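Local coordinates for protein putative eukaryotic translation initiation factor eIF-4E (Leishmania major, PDB 5WB5) that probably binds the methylated cap (7-methylguanosine, cap 4) of messenger RNA and so acts in the initiation of translation, at residues W138-L142 with G166-S170; W181-A185 with V211-H215. All blocks are in the same frame, centred on the assembly; numbering follows the deposited sequence.

Contact 1: residues W138-L142 with G166-S170; sequences WENVL and GIVMS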
# COMPACT_ATOMS: atom_id res chain seq x y z
N TRP A 138 -3.92 -0.41 -7.68
CA TRP A 138 -3.28 0.01 -6.44
C TRP A 138 -4.33 0.37 -5.39
O TRP A 138 -4.26 -0.08 -4.24
CB TRP A 138 -2.35 1.19 -6.74
CG TRP A 138 -1.62 1.76 -5.57
CD1 TRP A 138 -1.52 3.09 -5.25
CD2 TRP A 138 -0.90 1.05 -4.56
NE1 TRP A 138 -0.77 3.24 -4.11
CE2 TRP A 138 -0.38 2.00 -3.67
CE3 TRP A 138 -0.64 -0.30 -4.33
CZ2 TRP A 138 0.38 1.65 -2.56
CZ3 TRP A 138 0.12 -0.65 -3.23
CH2 TRP A 138 0.62 0.32 -2.36
N GLU A 139 -5.33 1.16 -5.78
CA GLU A 139 -6.40 1.53 -4.86
C GLU A 139 -7.19 0.31 -4.40
O GLU A 139 -7.54 0.20 -3.22
CB GLU A 139 -7.33 2.55 -5.53
CG GLU A 139 -6.67 3.90 -5.83
CD GLU A 139 -7.58 4.85 -6.59
OE1 GLU A 139 -8.68 4.43 -7.00
OE2 GLU A 139 -7.20 6.03 -6.77
N ASN A 140 -7.49 -0.61 -5.32
CA ASN A 140 -8.24 -1.81 -4.94
C ASN A 140 -7.48 -2.63 -3.91
O ASN A 140 -8.06 -3.11 -2.94
CB ASN A 140 -8.54 -2.65 -6.18
CG ASN A 140 -9.61 -2.02 -7.06
OD1 ASN A 140 -10.39 -1.18 -6.62
ND2 ASN A 140 -9.66 -2.45 -8.32
N VAL A 141 -6.17 -2.80 -4.11
CA VAL A 141 -5.39 -3.60 -3.17
C VAL A 141 -5.27 -2.89 -1.83
O VAL A 141 -5.31 -3.52 -0.77
CB VAL A 141 -4.00 -3.93 -3.76
CG1 VAL A 141 -3.16 -4.69 -2.75
CG2 VAL A 141 -4.16 -4.74 -5.03
N LEU A 142 -5.15 -1.56 -1.84
CA LEU A 142 -5.11 -0.83 -0.58
C LEU A 142 -6.43 -0.97 0.17
O LEU A 142 -6.44 -1.18 1.40
CB LEU A 142 -4.80 0.64 -0.84
CG LEU A 142 -3.31 0.99 -0.92
CD1 LEU A 142 -3.11 2.34 -1.60
CD2 LEU A 142 -2.71 1.00 0.49
N GLY A 166 1.83 -6.32 5.19
CA GLY A 166 1.87 -5.07 4.45
C GLY A 166 1.85 -5.30 2.95
O GLY A 166 1.71 -6.43 2.48
N ILE A 167 2.00 -4.20 2.22
CA ILE A 167 2.07 -4.22 0.76
C ILE A 167 3.05 -3.14 0.31
O ILE A 167 3.34 -2.18 1.02
CB ILE A 167 0.70 -3.99 0.09
CG1 ILE A 167 0.09 -2.65 0.53
CG2 ILE A 167 -0.25 -5.14 0.41
CD1 ILE A 167 -1.15 -2.27 -0.24
N VAL A 168 3.55 -3.32 -0.91
CA VAL A 168 4.56 -2.44 -1.49
C VAL A 168 4.28 -2.28 -2.97
O VAL A 168 4.14 -3.28 -3.69
CB VAL A 168 5.99 -2.97 -1.27
CG1 VAL A 168 7.03 -2.00 -1.85
CG2 VAL A 168 6.27 -3.21 0.21
N MET A 169 4.19 -1.04 -3.43
CA MET A 169 4.18 -0.72 -4.85
C MET A 169 5.53 -0.12 -5.19
O MET A 169 6.03 0.75 -4.47
CB MET A 169 3.04 0.26 -5.19
CG MET A 169 3.07 0.76 -6.62
SD MET A 169 2.98 -0.60 -7.81
CE MET A 169 1.22 -0.90 -7.85
N SER A 170 6.13 -0.58 -6.28
CA SER A 170 7.49 -0.19 -6.66
C SER A 170 7.49 0.22 -8.13
O SER A 170 7.33 -0.63 -9.01
CB SER A 170 8.48 -1.32 -6.41
OG SER A 170 9.82 -0.87 -6.51

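Contact 2: residues W181-A185 with V211-H215; sequences WVSDA and VFTKH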
# COMPACT_ATOMS: atom_id res chain seq x y z
N TRP A 181 3.35 -8.47 1.41
CA TRP A 181 4.24 -9.07 2.40
C TRP A 181 3.40 -9.73 3.48
O TRP A 181 2.64 -9.05 4.19
CB TRP A 181 5.16 -8.02 3.01
CG TRP A 181 6.21 -7.49 2.09
CD1 TRP A 181 6.10 -7.29 0.74
CD2 TRP A 181 7.54 -7.08 2.45
NE1 TRP A 181 7.28 -6.78 0.24
CE2 TRP A 181 8.17 -6.64 1.27
CE3 TRP A 181 8.24 -7.03 3.65
CZ2 TRP A 181 9.48 -6.17 1.26
CZ3 TRP A 181 9.55 -6.57 3.64
CH2 TRP A 181 10.15 -6.14 2.45
N VAL A 182 3.57 -11.05 3.62
CA VAL A 182 2.88 -11.85 4.63
C VAL A 182 3.85 -12.15 5.77
O VAL A 182 4.96 -11.62 5.80
CB VAL A 182 2.32 -13.15 4.02
CG1 VAL A 182 1.38 -12.84 2.87
CG2 VAL A 182 3.46 -14.06 3.55
N SER A 183 3.43 -13.00 6.70
CA SER A 183 4.21 -13.31 7.89
C SER A 183 4.65 -14.77 7.98
O SER A 183 5.71 -15.04 8.55
CB SER A 183 3.42 -12.97 9.16
OG SER A 183 2.24 -13.75 9.26
N ASP A 184 3.88 -15.70 7.43
CA ASP A 184 4.18 -17.13 7.51
C ASP A 184 4.37 -17.66 6.09
O ASP A 184 3.40 -17.81 5.34
CB ASP A 184 3.07 -17.89 8.23
CG ASP A 184 3.38 -19.36 8.42
OD1 ASP A 184 4.32 -19.68 9.19
OD2 ASP A 184 2.69 -20.20 7.80
N ALA A 185 5.62 -17.94 5.72
CA ALA A 185 5.93 -18.47 4.40
C ALA A 185 5.57 -19.94 4.25
O ALA A 185 5.56 -20.45 3.13
CB ALA A 185 7.41 -18.28 4.09
N VAL A 211 4.97 -14.28 -8.44
CA VAL A 211 6.06 -15.01 -7.80
C VAL A 211 5.95 -14.82 -6.29
O VAL A 211 5.79 -13.70 -5.81
CB VAL A 211 7.44 -14.51 -8.29
CG1 VAL A 211 8.57 -15.24 -7.58
CG2 VAL A 211 7.56 -14.66 -9.81
N PHE A 212 6.03 -15.92 -5.55
CA PHE A 212 6.19 -15.86 -4.10
C PHE A 212 7.66 -16.05 -3.76
O PHE A 212 8.36 -16.83 -4.40
CB PHE A 212 5.35 -16.93 -3.40
CG PHE A 212 5.41 -16.83 -1.90
CD1 PHE A 212 4.67 -15.86 -1.23
CD2 PHE A 212 6.20 -17.68 -1.16
CE1 PHE A 212 4.72 -15.75 0.15
CE2 PHE A 212 6.26 -17.58 0.23
CZ PHE A 212 5.51 -16.62 0.88
N THR A 213 8.12 -15.33 -2.74
CA THR A 213 9.52 -15.35 -2.35
C THR A 213 9.62 -15.28 -0.84
O THR A 213 9.17 -14.30 -0.24
CB THR A 213 10.29 -14.20 -2.99
OG1 THR A 213 10.10 -14.22 -4.42
CG2 THR A 213 11.78 -14.30 -2.68
N LYS A 214 10.21 -16.31 -0.23
CA LYS A 214 10.50 -16.27 1.19
C LYS A 214 11.70 -15.37 1.44
O LYS A 214 12.65 -15.33 0.65
CB LYS A 214 10.77 -17.67 1.73
CG LYS A 214 11.07 -17.72 3.22
CD LYS A 214 11.30 -19.14 3.71
CE LYS A 214 11.61 -19.18 5.19
NZ LYS A 214 11.88 -20.57 5.67
N HIS A 215 11.67 -14.64 2.55
CA HIS A 215 12.73 -13.70 2.87
C HIS A 215 13.94 -14.42 3.45
O HIS A 215 15.04 -14.33 2.92
CB HIS A 215 12.22 -12.63 3.84
CG HIS A 215 11.10 -11.80 3.30
ND1 HIS A 215 10.16 -11.21 4.11
CD2 HIS A 215 10.77 -11.47 2.03
CE1 HIS A 215 9.30 -10.54 3.36
NE2 HIS A 215 9.65 -10.68 2.09

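Contact 1: residues W138-L142 with G166-S170
W138 reaches from helix 133-147 down onto strand 164-171 and lays its indole against M169. The CB of M169 sits over the six-membered ring, 3.6 Å from its centroid and only 11° off the normal, a CH-pi contact made by the root of the methionine rather than by its sulfur. Because CG of W138 is anti to its backbone N (chi1 179°), the indole projects forward to the sheet. The M169 chain bends at chi2 and chi3, which folds the thioether back alongside the indole and leaves CE 4.0 Å from W138 CE3. The two side chains thus run past each other in opposite directions. On the other face of the indole lies CD1 of L142, one helical turn on, so the ring is sandwiched between a neighbour of its own helix and the strand.

I167 makes the second contact. It holds out CD1 as a single methyl that three helix residues share: W138 CZ3 at 3.6 Å, L142 CD2 at 3.7 Å and V141 CG1 at 4.0 Å. Everything that touches is apolar and buried. L178 on the next strand, F79 on strand 75-81 and L62 on helix 55-64 extend the same core.

The axes of 138-142 and 166-170 approach to 10.3 Å and run nearly antiparallel, at 169°: a helix laid along a strand of the curved antiparallel sheet, on its convex side, as in the eIF4E fold.

Contact 2: residues W181-A185 with V211-H215
H215, the last modelled residue, turns its imidazole edge toward the face of W181. The pair is edge-to-face, with centroids 4.8 Å apart and planes inclined at 55°, well short of perpendicular. CE1 of H215 is the atom that leads, standing over the benzo part of the indole near its rim, 3.7 Å from W181 CE3. ND1, next to CE1 in the imidazole, is hydrogen-bonded to the carbonyl O of N93, which probably limits the rotation of the ring.

F212 is the side chain to follow. From CB, CG goes anti to the backbone N (chi1 -175°), and this carries the phenyl ring away from its own strand toward the loop after strand 175-182. The contacts begin at the outer carbons, CE1, CE2 and CZ. CE1 comes to 4.0 Å from CG2 of V182, which approaches from the opposite direction at the ring edge. CZ, the tip, reaches the CA of A185 at 4.0 Å, again near the ring plane, while CE2 lies 4.1 Å from A185 CB. I191 and L99 add apolar neighbours from helix 188-200 and strand 97-104.

Beyond the phenyl, the methyl of A185 touches CG of K214 at 3.8 Å. K214 is fully extended, and its CD also passes this methyl before the amine continues outward.

Strands 175-182 and 210-214 are not sheet neighbours, since 97-104 lies between them; the two segments share no backbone pairing, and the contact is made by side chains and by the backbone of A185. The chemistry is mostly dispersion at a partly exposed surface plus one aromatic pair, and the one polar restraint, on H215, comes from N93.

Contact 1 and contact 2 lie 16 Å apart, centre to centre, and are joined through neighbouring strands 164-171 and 175-182. Where they touch, the carbonyl O of G166 and the N of W181 are 2.8 Å apart, a probable backbone hydrogen bond, and V168 CG2 packs at 3.7 Å from W181 NE1. V168 points away from the helix of contact 1, so W181 lies on the sheet face opposite the helix-packed core. That is where family members bind the cap: contact 2, at the surface about 14 Å from the chain centre, probably borders the pocket, while buried contact 1, about 3 Å from that centre, backs the sheet from the other side.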